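Local coordinates for enoyl-acyl carrier protein reductase (Uncultured bacterium, PDB 6KI9) that probably reduces the double bond of enoyl-acyl carrier protein in fatty acid synthesis, as a reductase of the FabMG type, at residues Q12-R17 with R42-T47; G19-L24 with M148-A153; D103-M108 with G164-K169. All blocks are in the same frame, centred on the assembly; numbering follows the deposited sequence.

Overall arrangement
Interactions 1 and 2 adjoin in the Rossmann-type part of the chain, their centres about 11 Å apart. The two meet where Thr47, opening strand 47-56, bonds through its backbone to Asp20 and Phe22 of the neighbouring parallel strand 21-25, while Met46 packs on Val21. Together they join the starts of strands 21-25, 47-56 and 155-159, and their segments alternate along the sequence. Interaction 3 joins the long loop before helix 120-146 to the shorter one between strand 155-159 and helix 171-180, its centre about 40 Å from that of interaction 2 and about 44 Å from that of interaction 1. Strand 155-159, entered from the 148-153 turn, thus links the two regions.

Interaction 1 of 3, residues Q12-R17 with R42-T47; sequences QSNIFR and RDAGMT
Met46 reaches across to Phe16 with its whole thioether chain. From CB, the first torsion (chi1 -57°) sets CG beside the backbone N, where it lies 4.1 Å from Phe16 CB. The sulfur comes next: SD sits 3.7 Å from Phe16 CB and 4.5 Å from the ring centroid, an oblique Met-aromatic contact. A bend at chi3 (71°) then turns the methyl back, so that CE ends 3.7 Å from Phe16 CD1. Ile15 CG1 lies over the centre of one face of the same ring. Behind Met46, helix 33-43 closes in a Schellman motif at Gly45, and the Ala44 methyl is directed at the 12-17 loop. Asn14 shapes that loop through an Asx turn, its OD1 accepting from Phe16 N, while Arg17 NH1 binds both Asn14 O and Phe16 O at 3.0 Å. Phe411 of helix 394-413 touches Asn14, Ala44 and Met46. An alanine in place of Met46 would take away SD and CE and is likely to leave a gap beside Phe16 CB and CD1. The two segments themselves thus meet through apolar and sulfur-ring contact, while their polar groups bond within the loop or to neighbours such as Asp20 and Ser415.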
loop_
_atom_site.group_PDB
_atom_site.type_symbol
_atom_site.label_atom_id
_atom_site.label_comp_id
_atom_site.label_asym_id
_atom_site.label_seq_id
_atom_site.Cartn_x
_atom_site.Cartn_y
_atom_site.Cartn_z
ATOM N N GLN A 12 13.177 18.004 6.918
ATOM C CA GLN A 12 13.387 19.287 6.256
ATOM C C GLN A 12 14.612 19.332 5.348
ATOM O O GLN A 12 15.043 20.412 4.946
ATOM C CB GLN A 12 13.503 20.408 7.293
ATOM C CG GLN A 12 12.226 20.702 8.054
ATOM C CD GLN A 12 12.425 21.772 9.102
ATOM O OE1 GLN A 12 13.536 21.974 9.591
ATOM N NE2 GLN A 12 11.352 22.480 9.439
ATOM N N SER A 13 15.170 18.174 5.018
ATOM C CA SER A 13 16.247 18.147 4.041
ATOM C C SER A 13 15.758 17.608 2.707
ATOM O O SER A 13 14.800 16.831 2.641
ATOM C CB SER A 13 17.426 17.315 4.549
ATOM O OG SER A 13 17.177 15.930 4.399
ATOM N N ASN A 14 16.409 18.062 1.644
ATOM C CA ASN A 14 16.173 17.576 0.296
ATOM C C ASN A 14 17.486 17.602 -0.454
ATOM O O ASN A 14 18.059 18.671 -0.664
ATOM C CB ASN A 14 15.139 18.423 -0.441
ATOM C CG ASN A 14 15.049 18.071 -1.919
ATOM O OD1 ASN A 14 14.941 16.902 -2.284
ATOM N ND2 ASN A 14 15.114 19.083 -2.773
ATOM N N ILE A 15 17.959 16.433 -0.870
ATOM C CA ILE A 15 19.216 16.364 -1.606
ATOM C C ILE A 15 18.987 16.303 -3.111
ATOM O O ILE A 15 19.925 16.435 -3.896
ATOM C CB ILE A 15 20.047 15.130 -1.206
ATOM C CG1 ILE A 15 19.352 13.852 -1.676
ATOM C CG2 ILE A 15 20.309 15.105 0.289
ATOM C CD1 ILE A 15 20.136 12.596 -1.401
ATOM N N PHE A 16 17.739 16.102 -3.519
ATOM C CA PHE A 16 17.444 15.852 -4.926
ATOM C C PHE A 16 17.293 17.137 -5.731
ATOM O O PHE A 16 16.715 18.117 -5.255
ATOM C CB PHE A 16 16.188 14.980 -5.040
ATOM C CG PHE A 16 16.329 13.653 -4.358
ATOM C CD1 PHE A 16 17.119 12.655 -4.914
ATOM C CD2 PHE A 16 15.703 13.407 -3.146
ATOM C CE1 PHE A 16 17.270 11.438 -4.281
ATOM C CE2 PHE A 16 15.849 12.194 -2.509
ATOM C CZ PHE A 16 16.634 11.205 -3.077
ATOM N N ARG A 17 17.821 17.112 -6.951
ATOM C CA ARG A 17 17.884 18.280 -7.819
ATOM C C ARG A 17 17.551 17.912 -9.255
ATOM O O ARG A 17 17.409 16.735 -9.592
ATOM C CB ARG A 17 19.285 18.902 -7.781
ATOM C CG ARG A 17 19.763 19.375 -6.424
ATOM C CD ARG A 17 19.054 20.644 -5.990
ATOM N NE ARG A 17 19.628 21.186 -4.762
ATOM C CZ ARG A 17 19.270 20.811 -3.539
ATOM N NH1 ARG A 17 18.337 19.885 -3.372
ATOM N NH2 ARG A 17 19.847 21.363 -2.480
ATOM N N ARG A 42 8.888 15.438 -9.065
ATOM C CA ARG A 42 8.800 16.314 -10.226
ATOM C C ARG A 42 9.032 17.771 -9.841
ATOM O O ARG A 42 9.746 18.497 -10.538
ATOM C CB ARG A 42 7.443 16.160 -10.916
ATOM C CG ARG A 42 7.213 17.152 -12.050
ATOM C CD ARG A 42 5.967 16.836 -12.869
ATOM N NE ARG A 42 5.935 15.455 -13.346
ATOM C CZ ARG A 42 5.187 14.493 -12.816
ATOM N NH1 ARG A 42 4.403 14.754 -11.778
ATOM N NH2 ARG A 42 5.226 13.268 -13.323
ATOM N N ASP A 43 8.439 18.197 -8.728
ATOM C CA ASP A 43 8.599 19.576 -8.266
ATOM C C ASP A 43 10.040 19.885 -7.871
ATOM O O ASP A 43 10.479 21.034 -7.945
ATOM C CB ASP A 43 7.675 19.860 -7.078
ATOM C CG ASP A 43 6.215 19.920 -7.476
ATOM O OD1 ASP A 43 5.928 19.952 -8.689
ATOM O OD2 ASP A 43 5.352 19.944 -6.572
ATOM N N ALA A 44 10.777 18.859 -7.466
ATOM C CA ALA A 44 12.186 19.020 -7.122
ATOM C C ALA A 44 13.075 19.047 -8.366
ATOM O O ALA A 44 14.281 19.264 -8.266
ATOM C CB ALA A 44 12.631 17.913 -6.181
ATOM N N GLY A 45 12.471 18.829 -9.531
ATOM C CA GLY A 45 13.189 18.882 -10.790
ATOM C C GLY A 45 13.707 17.545 -11.283
ATOM O O GLY A 45 14.423 17.484 -12.284
ATOM N N MET A 46 13.338 16.464 -10.605
ATOM C CA MET A 46 13.869 15.153 -10.965
ATOM C C MET A 46 13.337 14.631 -12.295
ATOM O O MET A 46 12.220 14.946 -12.711
ATOM C CB MET A 46 13.563 14.130 -9.864
ATOM C CG MET A 46 14.086 14.498 -8.483
ATOM S SD MET A 46 13.893 13.145 -7.308
ATOM C CE MET A 46 15.115 11.991 -7.920
ATOM N N THR A 47 14.162 13.831 -12.962
ATOM C CA THR A 47 13.733 13.099 -14.137
ATOM C C THR A 47 12.936 11.894 -13.664
ATOM O O THR A 47 13.397 11.140 -12.804
ATOM C CB THR A 47 14.918 12.638 -14.993
ATOM O OG1 THR A 47 15.609 13.788 -15.498
ATOM C CG2 THR A 47 14.436 11.792 -16.157
#

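Interaction 2 of 3, residues G19-L24 with M148-A153; sequences GDVFVL and MIPDGA
The carboxylate of Asp20 is gripped by two backbone N-H groups, Asn154 N at OD1 and Arg17 N at OD2, and its OD1 also rests 3.6 Å from Ala153 CA. The site lies at the start of two neighbouring parallel strands of the Rossmann-type sheet: strand 21-25 runs beside strand 155-159, and the 148-153 segment is the loop that leads into the latter from helix 120-146. Binding from both oxygens fixes the rotation of the carboxylate and would tend to favour its charged form. It also ties the loop before one strand to the entry of the other, just ahead of the backbone bonds that pair Val21 with Asn154 and Phe156.

The loop makes its reversal as a type II beta turn from Pro150 to Ala153, closed by Ala153 N donating to Pro150 O over 3.2 Å. Gly152 takes the third position with a positive phi of 85°, as this turn favours. Ala153 comes out of it directed at the Asp20 loop, and Ala153 CB is 3.9 Å from Asp20 OD1. On the outer side, Arg226 pairs with Asp151 and also binds Ile149 O, anchoring the turn.

Further along, the contact becomes apolar. Val21 points its side chain at the loop and straddles the Ile149 branch, with Val21 CG1 4.0 Å and Val21 CG2 3.9 Å from Ile149 CG1. Its chi1 of -179° leaves CG1 anti to the backbone N and CG2 beside it, anti to the carbonyl carbon, which turns CG2 toward Met148 O. Val21 CG2 is also 4.3 Å from Pro150 CD, a looser contact at the edge of the patch. Met148 sends its own chain the other way, against Val49, Arg80 and Ile82, and meets Val21 through its backbone, with Met148 O lying 3.8 Å from Val21 CG2.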
loop_
_atom_site.group_PDB
_atom_site.type_symbol
_atom_site.label_atom_id
_atom_site.label_comp_id
_atom_site.label_asym_id
_atom_site.label_seq_id
_atom_site.Cartn_x
_atom_site.Cartn_y
_atom_site.Cartn_z
ATOM N N GLY A 19 18.126 16.778 -12.788
ATOM C CA GLY A 19 19.110 15.828 -13.274
ATOM C C GLY A 19 19.170 14.531 -12.478
ATOM O O GLY A 19 19.585 13.501 -13.013
ATOM N N ASP A 20 18.768 14.578 -11.208
ATOM C CA ASP A 20 18.648 13.360 -10.408
ATOM C C ASP A 20 17.461 12.563 -10.944
ATOM O O ASP A 20 16.572 13.123 -11.584
ATOM C CB ASP A 20 18.483 13.678 -8.918
ATOM C CG ASP A 20 19.744 14.273 -8.309
ATOM O OD1 ASP A 20 20.842 13.997 -8.852
ATOM O OD2 ASP A 20 19.643 15.011 -7.302
ATOM N N VAL A 21 17.460 11.256 -10.712
ATOM C CA VAL A 21 16.482 10.393 -11.368
ATOM C C VAL A 21 15.591 9.674 -10.362
ATOM O O VAL A 21 16.070 9.022 -9.432
ATOM C CB VAL A 21 17.172 9.356 -12.281
ATOM C CG1 VAL A 21 16.138 8.480 -12.969
ATOM C CG2 VAL A 21 18.035 10.075 -13.311
ATOM N N PHE A 22 14.281 9.818 -10.557
ATOM C CA PHE A 22 13.269 9.143 -9.761
ATOM C C PHE A 22 12.722 7.975 -10.565
ATOM O O PHE A 22 12.249 8.155 -11.684
ATOM C CB PHE A 22 12.150 10.124 -9.389
ATOM C CG PHE A 22 11.051 9.531 -8.545
ATOM C CD1 PHE A 22 9.982 8.879 -9.137
ATOM C CD2 PHE A 22 11.088 9.639 -7.165
ATOM C CE1 PHE A 22 8.960 8.342 -8.361
ATOM C CE2 PHE A 22 10.066 9.111 -6.376
ATOM C CZ PHE A 22 9.005 8.451 -6.986
ATOM N N VAL A 23 12.806 6.778 -10.001
ATOM C CA VAL A 23 12.354 5.585 -10.703
ATOM C C VAL A 23 11.137 4.980 -10.017
ATOM O O VAL A 23 11.217 4.540 -8.870
ATOM C CB VAL A 23 13.475 4.530 -10.792
ATOM C CG1 VAL A 23 12.991 3.306 -11.556
ATOM C CG2 VAL A 23 14.699 5.131 -11.461
ATOM N N LEU A 24 10.007 4.958 -10.717
ATOM C CA LEU A 24 8.809 4.336 -10.166
ATOM C C LEU A 24 8.834 2.846 -10.466
ATOM O O LEU A 24 8.649 2.428 -11.615
ATOM C CB LEU A 24 7.535 4.961 -10.737
ATOM C CG LEU A 24 6.244 4.505 -10.047
ATOM C CD1 LEU A 24 6.210 5.015 -8.616
ATOM C CD2 LEU A 24 5.018 4.972 -10.812
ATOM N N MET A 148 20.462 5.868 -18.347
ATOM C CA MET A 148 19.647 7.067 -18.156
ATOM C C MET A 148 19.991 7.818 -16.876
ATOM O O MET A 148 19.493 8.924 -16.649
ATOM C CB MET A 148 18.151 6.722 -18.131
ATOM C CG MET A 148 17.680 5.805 -19.237
ATOM S SD MET A 148 15.929 5.437 -18.993
ATOM C CE MET A 148 15.638 4.272 -20.314
ATOM N N ILE A 149 20.815 7.216 -16.025
ATOM C CA ILE A 149 21.196 7.863 -14.775
ATOM C C ILE A 149 22.659 8.264 -14.831
ATOM O O ILE A 149 23.539 7.403 -14.826
ATOM C CB ILE A 149 20.955 6.956 -13.560
ATOM C CG1 ILE A 149 19.520 6.433 -13.570
ATOM C CG2 ILE A 149 21.251 7.712 -12.276
ATOM C CD1 ILE A 149 19.240 5.394 -12.500
ATOM N N PRO A 150 22.921 9.576 -14.909
ATOM C CA PRO A 150 24.303 10.015 -15.128
ATOM C C PRO A 150 25.195 9.750 -13.926
ATOM O O PRO A 150 24.723 9.649 -12.801
ATOM C CB PRO A 150 24.167 11.529 -15.369
ATOM C CG PRO A 150 22.676 11.818 -15.410
ATOM C CD PRO A 150 22.009 10.706 -14.683
ATOM N N ASP A 151 26.496 9.643 -14.180
ATOM C CA ASP A 151 27.459 9.592 -13.095
ATOM C C ASP A 151 27.274 10.822 -12.208
ATOM O O ASP A 151 27.057 11.928 -12.710
ATOM C CB ASP A 151 28.883 9.552 -13.649
ATOM C CG ASP A 151 29.275 8.187 -14.196
ATOM O OD1 ASP A 151 28.667 7.164 -13.824
ATOM O OD2 ASP A 151 30.213 8.138 -15.020
ATOM N N GLY A 152 27.363 10.636 -10.897
ATOM C CA GLY A 152 27.237 11.734 -9.953
ATOM C C GLY A 152 25.812 12.081 -9.556
ATOM O O GLY A 152 25.593 12.934 -8.695
ATOM N N ALA A 153 24.838 11.411 -10.160
ATOM C CA ALA A 153 23.438 11.675 -9.834
ATOM C C ALA A 153 23.003 10.955 -8.574
ATOM O O ALA A 153 23.610 9.964 -8.164
ATOM C CB ALA A 153 22.539 11.279 -10.997
#

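Interaction 3 of 3, residues D103-M108 with G164-K169; sequences DLLADM and GIPKVK
A type I beta turn, Leu105 to Met108, packs here against the loop 164-169, whose residues 165-168 are extended. The turn is closed by Met108 N donating to Leu105 O over 3.1 Å. It overlaps the helical-looking bend 103-106, where Ala106 N donates to Asp103 O, and the chain so wound presents Leu105 to the other loop.

Leu105 carries most of the contact. With CG beside the backbone N (chi1 -53°) and CD1 extended (chi2 178°), its chain runs across the face formed by Pro166 and Val168. CD1 reaches Pro166 CB at 3.8 Å and lies 4.1 Å from Val168 CB, so this methyl settles against both residues, between which Lys167 turns aside. Leu105 and Val168 meet at about a right angle. The valine puts CG2 anti to its backbone N, and that methyl comes to 4.0 Å from Leu105 CB and 3.9 Å from Leu105 O, the same carbonyl oxygen that closes the turn.

Lys169 extends the contact along the turn, to Ala106 O and, more loosely, Met108 O. Its chain, bent at chi3 (73°), brings CD to 4.1 Å from Ala106 O and CG to 4.4 Å from Met108 O. These are methylene contacts with backbone carbonyls, at the exposed rim of an interface whose inner part is aliphatic. The union therefore rests on shape and apolar contact between two loops, the turn being held in form by its own backbone bonds.

Beneath the pair runs helix 196-219, which gives Leu197 and Leu200 to Leu105 and Ile201 to Pro166. Leu118 touches both Leu105 and Met108, and Leu104 leans on helix 120-146, so this segment is fastened to two helices while the 164-169 loop carries the chain from strand 155-159 on to helix 171-180.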
loop_
_atom_site.group_PDB
_atom_site.type_symbol
_atom_site.label_atom_id
_atom_site.label_comp_id
_atom_site.label_asym_id
_atom_site.label_seq_id
_atom_site.Cartn_x
_atom_site.Cartn_y
_atom_site.Cartn_z
ATOM N N ASP A 103 -4.456 -22.363 -13.453
ATOM C CA ASP A 103 -5.067 -23.522 -14.111
ATOM C C ASP A 103 -5.542 -24.545 -13.078
ATOM O O ASP A 103 -6.617 -25.135 -13.215
ATOM C CB ASP A 103 -4.077 -24.182 -15.079
ATOM C CG ASP A 103 -3.795 -23.334 -16.306
ATOM O OD1 ASP A 103 -4.659 -22.521 -16.684
ATOM O OD2 ASP A 103 -2.708 -23.486 -16.900
ATOM N N LEU A 104 -4.736 -24.739 -12.037
ATOM C CA LEU A 104 -5.047 -25.696 -10.978
ATOM C C LEU A 104 -6.247 -25.280 -10.120
ATOM O O LEU A 104 -6.749 -26.080 -9.326
ATOM C CB LEU A 104 -3.827 -25.904 -10.078
ATOM C CG LEU A 104 -2.547 -26.411 -10.742
ATOM C CD1 LEU A 104 -1.497 -26.751 -9.689
ATOM C CD2 LEU A 104 -2.828 -27.605 -11.633
ATOM N N LEU A 105 -6.703 -24.038 -10.273
ATOM C CA LEU A 105 -7.844 -23.541 -9.507
ATOM C C LEU A 105 -9.150 -23.598 -10.298
ATOM O O LEU A 105 -10.213 -23.309 -9.761
ATOM C CB LEU A 105 -7.602 -22.097 -9.044
ATOM C CG LEU A 105 -6.320 -21.771 -8.279
ATOM C CD1 LEU A 105 -6.250 -20.280 -7.958
ATOM C CD2 LEU A 105 -6.225 -22.597 -7.011
ATOM N N ALA A 106 -9.059 -23.960 -11.575
ATOM C CA ALA A 106 -10.186 -23.861 -12.501
ATOM C C ALA A 106 -11.447 -24.600 -12.048
ATOM O O ALA A 106 -12.560 -24.153 -12.322
ATOM C CB ALA A 106 -9.763 -24.363 -13.873
ATOM N N ASP A 107 -11.274 -25.720 -11.353
ATOM C CA ASP A 107 -12.406 -26.565 -10.981
ATOM C C ASP A 107 -12.911 -26.324 -9.562
ATOM O O ASP A 107 -13.825 -27.012 -9.101
ATOM C CB ASP A 107 -12.038 -28.040 -11.151
ATOM C CG ASP A 107 -11.842 -28.425 -12.604
ATOM O OD1 ASP A 107 -11.776 -27.516 -13.458
ATOM O OD2 ASP A 107 -11.748 -29.634 -12.894
ATOM N N MET A 108 -12.338 -25.343 -8.870
ATOM C CA MET A 108 -12.815 -25.018 -7.531
ATOM C C MET A 108 -14.203 -24.402 -7.590
ATOM O O MET A 108 -14.482 -23.545 -8.428
ATOM C CB MET A 108 -11.858 -24.069 -6.809
ATOM C CG MET A 108 -10.558 -24.711 -6.378
ATOM S SD MET A 108 -9.603 -23.633 -5.294
ATOM C CE MET A 108 -8.217 -24.701 -4.902
ATOM N N GLY A 164 -1.435 -9.889 -5.691
ATOM C CA GLY A 164 -1.117 -11.289 -5.897
ATOM C C GLY A 164 -2.290 -12.244 -5.809
ATOM O O GLY A 164 -2.098 -13.456 -5.758
ATOM N N ILE A 165 -3.509 -11.715 -5.791
ATOM C CA ILE A 165 -4.684 -12.583 -5.795
ATOM C C ILE A 165 -4.856 -13.209 -7.176
ATOM O O ILE A 165 -4.979 -12.499 -8.177
ATOM C CB ILE A 165 -5.965 -11.825 -5.407
ATOM C CG1 ILE A 165 -5.845 -11.284 -3.979
ATOM C CG2 ILE A 165 -7.180 -12.733 -5.525
ATOM C CD1 ILE A 165 -7.025 -10.453 -3.538
ATOM N N PRO A 166 -4.830 -14.549 -7.235
ATOM C CA PRO A 166 -5.026 -15.284 -8.487
ATOM C C PRO A 166 -6.451 -15.143 -9.008
ATOM O O PRO A 166 -7.384 -14.927 -8.231
ATOM C CB PRO A 166 -4.739 -16.742 -8.098
ATOM C CG PRO A 166 -4.018 -16.669 -6.792
ATOM C CD PRO A 166 -4.543 -15.453 -6.109
ATOM N N LYS A 167 -6.608 -15.269 -10.321
ATOM C CA LYS A 167 -7.926 -15.254 -10.940
ATOM C C LYS A 167 -8.628 -16.589 -10.704
ATOM O O LYS A 167 -8.230 -17.622 -11.246
ATOM C CB LYS A 167 -7.815 -14.964 -12.437
ATOM C CG LYS A 167 -9.060 -15.296 -13.242
ATOM C CD LYS A 167 -8.755 -15.257 -14.734
ATOM C CE LYS A 167 -9.961 -15.661 -15.570
ATOM N NZ LYS A 167 -10.902 -16.542 -14.820
ATOM N N VAL A 168 -9.666 -16.567 -9.880
ATOM C CA VAL A 168 -10.460 -17.756 -9.623
ATOM C C VAL A 168 -11.893 -17.302 -9.376
ATOM O O VAL A 168 -12.139 -16.301 -8.694
ATOM C CB VAL A 168 -9.918 -18.579 -8.427
ATOM C CG1 VAL A 168 -9.809 -17.723 -7.175
ATOM C CG2 VAL A 168 -10.784 -19.809 -8.180
ATOM N N LYS A 169 -12.836 -18.038 -9.951
ATOM C CA LYS A 169 -14.229 -17.607 -10.011
ATOM C C LYS A 169 -14.889 -17.531 -8.641
ATOM O O LYS A 169 -15.803 -16.741 -8.422
ATOM C CB LYS A 169 -15.020 -18.574 -10.898
ATOM C CG LYS A 169 -14.374 -19.952 -10.977
ATOM C CD LYS A 169 -15.051 -20.855 -11.992
ATOM C CE LYS A 169 -14.735 -20.446 -13.417
ATOM N NZ LYS A 169 -15.396 -21.365 -14.387
#